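Local structure of serine repeat antigen 5 (Plasmodium falciparum, 6X44) at residues 115-120 with 200-205; 299-304 with 429-434; 366-371 with 423-428. The protein is a papain-family pseudoprotease of the malaria parasite, made as a zymogen-like precursor with a prodomain and probably lacking ordinary cysteine-protease chemistry. One frame throughout, in Å; residues are numbered along the deposited sequence.

Contact 1: residues 115-120 with 200-205; sequences IVNKRG and QGNCDT
Gln200 and Asp204 grip the backbone of Arg119 between them. The Gln200 chain starts with CG wedged between backbone N and carbonyl carbon (chi1 67°) and then runs extended, crossing Lys118 at a slant. Gln200 NE2 donates to Arg119 O at 2.8 Å, on a lone pair in the carbonyl plane, and also to Cys203 O at 2.8 Å. Both acceptors lie in the plane of the amide, which fixes its rotation. Asp204 lays OD1 against Arg119 N at 2.9 Å, met on the anti side and somewhat out of the carboxylate plane, while a water bridges OD2 to Val116 O. Asn117 crosses Asp204 at about a right angle, its amide plane turned 51° from the carboxylate, and hands ND2 to Asn202 O at 2.9 Å from above that carbonyl. Lys118 bends only at its last torsion, bringing NZ over the carbonyl of Gly201 (3.0 Å to O) and into a salt bridge with Asp199. Arg119 folds back on its own segment, with NH1 donating to Val116 O at 2.9 Å, while NH2 pairs with Asp371 and Glu349. By sequence Gln200 corresponds to the oxyanion-hole glutamine of papain relatives and Ser206 to their nucleophilic cysteine. Arg119 O, hydrogen-bonded to Gln200 NE2 and to the backbone (weakly also OG) of Ser206, therefore probably occupies the oxyanion-hole site, consistent with a propeptide blocking the cleft.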
loop_
_atom_site.group_PDB
_atom_site.type_symbol
_atom_site.label_atom_id
_atom_site.label_comp_id
_atom_site.label_asym_id
_atom_site.label_seq_id
_atom_site.Cartn_x
_atom_site.Cartn_y
_atom_site.Cartn_z
ATOM N N ILE A 115 -0.554 -12.091 4.304
ATOM C CA ILE A 115 0.196 -10.938 4.796
ATOM C C ILE A 115 1.358 -11.326 5.714
ATOM O O ILE A 115 2.092 -10.440 6.172
ATOM C CB ILE A 115 -0.705 -9.906 5.508
ATOM C CG1 ILE A 115 -1.304 -10.495 6.752
ATOM C CG2 ILE A 115 -1.818 -9.377 4.554
ATOM C CD1 ILE A 115 -1.762 -9.409 7.701
ATOM N N VAL A 116 1.562 -12.616 5.973
ATOM C CA VAL A 116 2.616 -13.039 6.883
ATOM C C VAL A 116 3.935 -12.385 6.501
ATOM O O VAL A 116 4.686 -11.908 7.355
ATOM C CB VAL A 116 2.725 -14.576 6.892
ATOM C CG1 VAL A 116 4.039 -14.995 7.438
ATOM C CG2 VAL A 116 1.583 -15.166 7.735
ATOM N N ASN A 117 4.224 -12.323 5.218
ATOM C CA ASN A 117 5.503 -11.818 4.731
ATOM C C ASN A 117 5.278 -10.696 3.731
ATOM O O ASN A 117 6.009 -10.551 2.757
ATOM C CB ASN A 117 6.358 -12.951 4.126
ATOM C CG ASN A 117 7.857 -12.631 4.186
ATOM O OD1 ASN A 117 8.364 -12.188 5.219
ATOM N ND2 ASN A 117 8.543 -12.761 3.064
ATOM N N LYS A 118 4.259 -9.870 3.995
ATOM C CA LYS A 118 3.847 -8.763 3.139
ATOM C C LYS A 118 3.784 -7.479 3.953
ATOM O O LYS A 118 2.936 -6.611 3.730
ATOM C CB LYS A 118 2.501 -9.070 2.489
ATOM C CG LYS A 118 2.291 -8.461 1.157
ATOM C CD LYS A 118 0.939 -8.854 0.533
ATOM C CE LYS A 118 0.824 -8.299 -0.860
ATOM N NZ LYS A 118 1.759 -8.945 -1.850
ATOM N N ARG A 119 4.679 -7.353 4.920
ATOM C CA ARG A 119 4.765 -6.179 5.757
ATOM C C ARG A 119 6.116 -5.519 5.500
ATOM O O ARG A 119 6.460 -5.273 4.335
ATOM C CB ARG A 119 4.534 -6.604 7.199
ATOM C CG ARG A 119 3.067 -7.169 7.408
ATOM C CD ARG A 119 2.819 -7.724 8.780
ATOM N NE ARG A 119 3.161 -9.125 8.864
ATOM C CZ ARG A 119 3.491 -9.751 9.990
ATOM N NH1 ARG A 119 3.807 -11.045 9.966
ATOM N NH2 ARG A 119 3.509 -9.091 11.137
ATOM N N GLY A 120 6.894 -5.226 6.545
ATOM C CA GLY A 120 8.224 -4.731 6.311
ATOM C C GLY A 120 8.750 -3.558 7.118
ATOM O O GLY A 120 9.830 -3.058 6.813
ATOM N N GLN A 200 4.117 -5.031 -3.409
ATOM C CA GLN A 200 5.423 -5.447 -2.923
ATOM C C GLN A 200 5.675 -6.945 -3.040
ATOM O O GLN A 200 6.805 -7.395 -2.764
ATOM C CB GLN A 200 5.546 -5.027 -1.478
ATOM C CG GLN A 200 4.627 -5.727 -0.555
ATOM C CD GLN A 200 4.690 -5.188 0.867
ATOM O OE1 GLN A 200 3.992 -4.264 1.198
ATOM N NE2 GLN A 200 5.513 -5.806 1.720
ATOM N N GLY A 201 4.661 -7.728 -3.387
ATOM C CA GLY A 201 4.855 -9.182 -3.478
ATOM C C GLY A 201 5.017 -9.821 -2.100
ATOM O O GLY A 201 4.598 -9.286 -1.081
ATOM N N ASN A 202 5.660 -10.983 -2.080
ATOM C CA ASN A 202 5.822 -11.741 -0.839
ATOM C C ASN A 202 7.178 -11.488 -0.180
ATOM O O ASN A 202 7.888 -12.417 0.232
ATOM C CB ASN A 202 5.620 -13.217 -1.110
ATOM C CG ASN A 202 5.156 -13.964 0.122
ATOM O OD1 ASN A 202 4.197 -13.569 0.795
ATOM N ND2 ASN A 202 5.837 -14.997 0.441
ATOM N N CYS A 203 7.558 -10.218 -0.067
ATOM C CA CYS A 203 8.674 -9.798 0.765
ATOM C C CYS A 203 8.241 -8.661 1.684
ATOM O O CYS A 203 7.288 -7.917 1.389
ATOM C CB CYS A 203 9.856 -9.343 -0.090
ATOM S SG CYS A 203 10.651 -10.594 -1.072
ATOM N N ASP A 204 8.965 -8.547 2.803
ATOM C CA ASP A 204 8.737 -7.549 3.836
ATOM C C ASP A 204 9.438 -6.240 3.447
ATOM O O ASP A 204 10.374 -5.779 4.108
ATOM C CB ASP A 204 9.273 -8.029 5.184
ATOM C CG ASP A 204 8.277 -8.847 5.982
ATOM O OD1 ASP A 204 7.077 -8.874 5.613
ATOM O OD2 ASP A 204 8.708 -9.469 6.990
ATOM N N THR A 205 9.012 -5.670 2.325
ATOM C CA THR A 205 9.666 -4.483 1.773
ATOM C C THR A 205 8.801 -3.221 1.799
ATOM O O THR A 205 9.121 -2.265 1.093
ATOM C CB THR A 205 10.089 -4.763 0.343
ATOM O OG1 THR A 205 8.958 -5.310 -0.323
ATOM C CG2 THR A 205 11.297 -5.792 0.324
HETATM O O HOH W 1 6.627 -9.808 8.825
HETATM O O HOH W 2 2.972 -13.620 3.072
#

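Contact 2: residues 299-304 with 429-434; sequences LHNKNE and IFNVDL
Leu299 leans on Asn431 and Val432 where an antiparallel pairing within the mixed sheet of the papain-like fold frays: strand 297-298 runs beside strand 426-433, then opens into the surface loop that leads to strand 308-310. One backbone bond spans the two segments, Leu299 N to Asn431 O at 3.0 Å. Asn431 sits at the short break in strand 426-433, and Gly312 makes backbone bonds to both Leu299 and Asn431, tying a third part of the chain to this spot. Three of the side chains here, Leu299, Asn301 and Asn431, share a first torsion, each holding CG anti to the carbonyl carbon with chi1 near -55°. Leu299 CB lies 3.4 Å from Asn431 O, placed there by the backbone; chi1 then directs CG over the Asn431-Val432 peptide, and the extended second torsion (173°) carries Leu299 CD1 to 3.5 Å from Val432 O. Asn301 and Asn431 both point across the gap and cross at a slant, with their amide planes 26° apart. Asn301 ND2 comes within 3.8 Å of Asn431 CG, a van der Waals approach, and both side chains also touch Asp309 on strand 308-310. Val432 turns the other way, towards Trp293. Little is buried here, and the apolar part rests on one leucine: past the Val432 peptide, Leu299 CD1 ends 4.1 Å from Asp433 CB.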
loop_
_atom_site.group_PDB
_atom_site.type_symbol
_atom_site.label_atom_id
_atom_site.label_comp_id
_atom_site.label_asym_id
_atom_site.label_seq_id
_atom_site.Cartn_x
_atom_site.Cartn_y
_atom_site.Cartn_z
ATOM N N LEU A 299 18.743 17.150 4.104
ATOM C CA LEU A 299 18.735 18.241 5.065
ATOM C C LEU A 299 18.726 17.711 6.494
ATOM O O LEU A 299 18.670 16.513 6.741
ATOM C CB LEU A 299 17.528 19.150 4.836
ATOM C CG LEU A 299 17.470 19.638 3.387
ATOM C CD1 LEU A 299 16.221 20.361 3.151
ATOM C CD2 LEU A 299 18.641 20.544 3.052
ATOM N N HIS A 300 18.735 18.624 7.460
ATOM C CA HIS A 300 18.813 18.235 8.859
ATOM C C HIS A 300 18.347 19.416 9.702
ATOM O O HIS A 300 19.051 20.429 9.776
ATOM C CB HIS A 300 20.241 17.826 9.199
ATOM C CG HIS A 300 20.371 17.125 10.511
ATOM N ND1 HIS A 300 21.521 16.465 10.887
ATOM C CD2 HIS A 300 19.505 16.992 11.548
ATOM C CE1 HIS A 300 21.360 15.951 12.089
ATOM N NE2 HIS A 300 20.145 16.258 12.515
ATOM N N ASN A 301 17.164 19.303 10.305
ATOM C CA ASN A 301 16.608 20.375 11.120
ATOM C C ASN A 301 16.876 20.134 12.596
ATOM O O ASN A 301 17.229 19.031 13.022
ATOM C CB ASN A 301 15.107 20.508 10.891
ATOM C CG ASN A 301 14.772 20.727 9.451
ATOM O OD1 ASN A 301 15.610 21.188 8.655
ATOM N ND2 ASN A 301 13.546 20.388 9.091
ATOM N N LYS A 302 16.685 21.197 13.381
ATOM C CA LYS A 302 16.901 21.141 14.825
ATOM C C LYS A 302 15.950 20.141 15.472
ATOM O O LYS A 302 14.812 19.953 15.021
ATOM C CB LYS A 302 16.693 22.526 15.450
ATOM C CG LYS A 302 17.296 22.673 16.844
ATOM N N ASN A 303 16.431 19.480 16.530
ATOM C CA ASN A 303 15.550 18.656 17.350
ATOM C C ASN A 303 14.496 19.547 17.987
ATOM O O ASN A 303 14.829 20.536 18.648
ATOM C CB ASN A 303 16.322 17.910 18.444
ATOM C CG ASN A 303 17.434 17.020 17.894
ATOM O OD1 ASN A 303 18.609 17.393 17.930
ATOM N ND2 ASN A 303 17.072 15.835 17.399
ATOM N N GLU A 304 13.235 19.228 17.758
ATOM C CA GLU A 304 12.153 19.896 18.466
ATOM C C GLU A 304 11.644 19.003 19.595
ATOM O O GLU A 304 11.912 17.794 19.617
ATOM C CB GLU A 304 11.014 20.249 17.495
ATOM C CG GLU A 304 11.432 21.097 16.301
ATOM C CD GLU A 304 11.922 22.491 16.696
ATOM O OE1 GLU A 304 12.639 22.617 17.713
ATOM O OE2 GLU A 304 11.587 23.467 15.984
ATOM N N ILE A 429 8.317 12.303 7.739
ATOM C CA ILE A 429 8.459 13.219 6.615
ATOM C C ILE A 429 9.933 13.282 6.242
ATOM O O ILE A 429 10.801 13.424 7.119
ATOM C CB ILE A 429 7.946 14.631 6.970
ATOM C CG1 ILE A 429 6.442 14.604 7.221
ATOM C CG2 ILE A 429 8.193 15.577 5.846
ATOM C CD1 ILE A 429 6.080 14.284 8.651
ATOM N N PHE A 430 10.220 13.205 4.951
ATOM C CA PHE A 430 11.587 13.380 4.518
ATOM C C PHE A 430 11.912 14.875 4.431
ATOM O O PHE A 430 11.083 15.682 4.008
ATOM C CB PHE A 430 11.817 12.699 3.177
ATOM C CG PHE A 430 11.969 11.196 3.261
ATOM C CD1 PHE A 430 12.245 10.555 4.456
ATOM C CD2 PHE A 430 11.808 10.416 2.129
ATOM C CE1 PHE A 430 12.339 9.189 4.515
ATOM C CE2 PHE A 430 11.914 9.039 2.192
ATOM C CZ PHE A 430 12.183 8.438 3.384
ATOM N N ASN A 431 13.109 15.240 4.892
ATOM C CA ASN A 431 13.624 16.607 4.784
ATOM C C ASN A 431 14.796 16.533 3.827
ATOM O O ASN A 431 15.930 16.251 4.236
ATOM C CB ASN A 431 14.031 17.175 6.138
ATOM C CG ASN A 431 12.907 17.147 7.145
ATOM O OD1 ASN A 431 11.729 17.380 6.825
ATOM N ND2 ASN A 431 13.264 16.870 8.384
ATOM N N VAL A 432 14.500 16.770 2.557
ATOM C CA VAL A 432 15.463 16.729 1.474
ATOM C C VAL A 432 15.255 17.978 0.633
ATOM O O VAL A 432 14.263 18.684 0.773
ATOM C CB VAL A 432 15.327 15.468 0.592
ATOM C CG1 VAL A 432 15.500 14.237 1.438
ATOM C CG2 VAL A 432 13.995 15.456 -0.175
ATOM N N ASP A 433 16.215 18.246 -0.244
ATOM C CA ASP A 433 16.097 19.340 -1.196
ATOM C C ASP A 433 16.363 18.788 -2.580
ATOM O O ASP A 433 17.289 17.988 -2.776
ATOM C CB ASP A 433 17.072 20.476 -0.895
ATOM C CG ASP A 433 16.475 21.856 -1.182
ATOM O OD1 ASP A 433 15.353 21.929 -1.767
ATOM O OD2 ASP A 433 17.149 22.860 -0.828
ATOM N N LEU A 434 15.522 19.197 -3.515
ATOM C CA LEU A 434 15.720 19.031 -4.940
ATOM C C LEU A 434 15.317 20.359 -5.556
ATOM O O LEU A 434 14.470 21.066 -4.995
ATOM C CB LEU A 434 14.869 17.897 -5.541
ATOM C CG LEU A 434 15.317 16.461 -5.280
ATOM C CD1 LEU A 434 14.149 15.463 -5.413
ATOM C CD2 LEU A 434 16.412 16.096 -6.236
#

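Contact 3: residues 366-371 with 423-428; sequences GDDTAD and FIHSVV
Gly366 and Phe423 bring their backbones together at 3.8 Å between CA atoms, after which the two segments diverge to 6.4 Å between the CA atoms of Asp368 and His425, with no hydrogen bond between them. The tie at the narrow end comes from next door, where Gly366 bonds through its backbone to Phe421. Phe423 points its CB away from the loop, and its ring packs among apolar side chains that include Leu364, Ile346, Phe409 and Val411.

His425 carries most of the contact. With CG anti to the backbone N (chi1 176°), its imidazole swings out against the loop. Ala370 places its methyl over one ring face, with CB 4.0 Å from His425 CB and 4.1 Å from His425 CG. The peptide after Asp368 comes to the ring's edge instead, Asp368 C lying in the ring plane 3.6 Å from His425 CD2. Across the ring from CD2, His425 ND1 and Ser426 OG share a hydrogen bond of 2.8 Å, which helps to fix the rotation of the imidazole.

The loop that meets this ring is stiffened from within. Asp367 closes an Asx turn: its OD1 accepts from Thr369 N at 3.0 Å and from Thr369 OG1 at 2.7 Å, both donors arriving from the same face of the carboxylate. Lys347 adds a salt bridge to Asp367 OD2 and a bond to Thr369 OG1. Asp368, at positive phi, carries the chain through the bend.

Beyond Asp371 the loop enters strand 372-383 at His372, which by sequence corresponds to the catalytic histidine of papain-like proteases. The arrangement is thus the loop leading to that histidine, packed beside the start of strand 426-433 in the papain-like fold.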
loop_
_atom_site.group_PDB
_atom_site.type_symbol
_atom_site.label_atom_id
_atom_site.label_comp_id
_atom_site.label_asym_id
_atom_site.label_seq_id
_atom_site.Cartn_x
_atom_site.Cartn_y
_atom_site.Cartn_z
ATOM N N GLY A 366 -4.986 1.421 17.417
ATOM C CA GLY A 366 -3.640 0.902 17.413
ATOM C C GLY A 366 -3.369 0.099 18.662
ATOM O O GLY A 366 -4.183 -0.005 19.566
ATOM N N ASP A 367 -2.165 -0.430 18.744
ATOM C CA ASP A 367 -1.809 -1.169 19.947
ATOM C C ASP A 367 -0.426 -0.775 20.437
ATOM O O ASP A 367 0.200 -1.533 21.191
ATOM C CB ASP A 367 -1.889 -2.681 19.698
ATOM C CG ASP A 367 -0.751 -3.190 18.815
ATOM O OD1 ASP A 367 -0.082 -2.349 18.177
ATOM O OD2 ASP A 367 -0.511 -4.429 18.755
ATOM N N ASP A 368 0.053 0.388 20.015
ATOM C CA ASP A 368 1.356 0.932 20.383
ATOM C C ASP A 368 2.543 0.188 19.750
ATOM O O ASP A 368 3.676 0.390 20.164
ATOM C CB ASP A 368 1.541 0.973 21.900
ATOM C CG ASP A 368 2.595 2.041 22.331
ATOM O OD1 ASP A 368 2.608 3.172 21.751
ATOM O OD2 ASP A 368 3.392 1.764 23.231
ATOM N N THR A 369 2.312 -0.646 18.749
ATOM C CA THR A 369 3.380 -1.215 17.927
ATOM C C THR A 369 3.088 -0.938 16.454
ATOM O O THR A 369 2.004 -0.488 16.072
ATOM C CB THR A 369 3.517 -2.722 18.165
ATOM O OG1 THR A 369 2.350 -3.397 17.674
ATOM C CG2 THR A 369 3.671 -3.018 19.654
ATOM N N ALA A 370 4.073 -1.185 15.611
ATOM C CA ALA A 370 3.874 -1.096 14.179
ATOM C C ALA A 370 4.762 -2.117 13.490
ATOM O O ALA A 370 5.860 -2.406 13.952
ATOM C CB ALA A 370 4.185 0.307 13.670
ATOM N N ASP A 371 4.277 -2.641 12.360
ATOM C CA ASP A 371 5.030 -3.604 11.568
ATOM C C ASP A 371 4.897 -3.385 10.058
ATOM O O ASP A 371 5.417 -4.201 9.265
ATOM C CB ASP A 371 4.583 -5.004 11.924
ATOM C CG ASP A 371 3.127 -5.230 11.616
ATOM O OD1 ASP A 371 2.508 -4.320 11.037
ATOM O OD2 ASP A 371 2.600 -6.329 11.899
ATOM N N PHE A 423 -4.490 4.258 15.721
ATOM C CA PHE A 423 -4.134 3.367 14.624
ATOM C C PHE A 423 -2.883 3.847 13.891
ATOM O O PHE A 423 -2.052 3.038 13.472
ATOM C CB PHE A 423 -5.318 3.278 13.656
ATOM C CG PHE A 423 -5.027 2.496 12.387
ATOM C CD1 PHE A 423 -4.952 1.125 12.421
ATOM C CD2 PHE A 423 -4.847 3.148 11.170
ATOM C CE1 PHE A 423 -4.710 0.387 11.261
ATOM C CE2 PHE A 423 -4.589 2.428 10.003
ATOM C CZ PHE A 423 -4.513 1.037 10.052
ATOM N N ILE A 424 -2.745 5.158 13.705
ATOM C CA ILE A 424 -1.517 5.720 13.161
ATOM C C ILE A 424 -0.489 5.781 14.290
ATOM O O ILE A 424 -0.571 6.638 15.163
ATOM C CB ILE A 424 -1.742 7.103 12.549
ATOM C CG1 ILE A 424 -2.843 7.055 11.493
ATOM C CG2 ILE A 424 -0.445 7.589 11.943
ATOM C CD1 ILE A 424 -2.530 6.144 10.335
ATOM N N HIS A 425 0.500 4.878 14.258
ATOM C CA HIS A 425 1.498 4.826 15.315
ATOM C C HIS A 425 2.449 6.015 15.215
ATOM O O HIS A 425 2.678 6.710 16.213
ATOM C CB HIS A 425 2.255 3.496 15.250
ATOM C CG HIS A 425 3.375 3.380 16.229
ATOM N ND1 HIS A 425 4.569 4.054 16.078
ATOM C CD2 HIS A 425 3.491 2.660 17.372
ATOM C CE1 HIS A 425 5.375 3.747 17.081
ATOM N NE2 HIS A 425 4.741 2.915 17.887
ATOM N N SER A 426 2.953 6.295 14.007
ATOM C CA SER A 426 3.849 7.416 13.753
ATOM C C SER A 426 3.685 7.887 12.330
ATOM O O SER A 426 3.179 7.157 11.481
ATOM C CB SER A 426 5.329 7.078 13.922
ATOM O OG SER A 426 5.524 6.466 15.155
ATOM N N VAL A 427 4.160 9.108 12.069
ATOM C CA VAL A 427 4.382 9.556 10.700
ATOM C C VAL A 427 5.815 10.045 10.567
ATOM O O VAL A 427 6.462 10.432 11.542
ATOM C CB VAL A 427 3.391 10.645 10.262
ATOM C CG1 VAL A 427 1.985 10.068 10.283
ATOM C CG2 VAL A 427 3.512 11.908 11.162
ATOM N N VAL A 428 6.303 10.000 9.331
ATOM C CA VAL A 428 7.671 10.347 8.999
ATOM C C VAL A 428 7.623 11.168 7.722
ATOM O O VAL A 428 6.957 10.774 6.754
ATOM C CB VAL A 428 8.562 9.097 8.817
ATOM C CG1 VAL A 428 9.979 9.475 8.418
ATOM C CG2 VAL A 428 8.590 8.303 10.085
#

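Contacts 1 and 3 meet at what is probably the active-site cleft. Their centres are 17 Å apart, yet Arg119 NH2 forms a salt bridge with Asp371 OD2 at 3.0 Å, and Gly120 N probably donates to Asp371 O at 3.3 Å. Segment 115-120 thus lies between the loop leading to Ser206 and the loop leading to His372. Contact 3 passes to contact 2 along the chain: the residues leading into strand 426-433 meet 366-371, and its far end meets 299-304, with centres 21 Å apart. Contact 2 lies at the periphery, its centre 29 Å from that of contact 1 and its nearest atoms about 11 Å away.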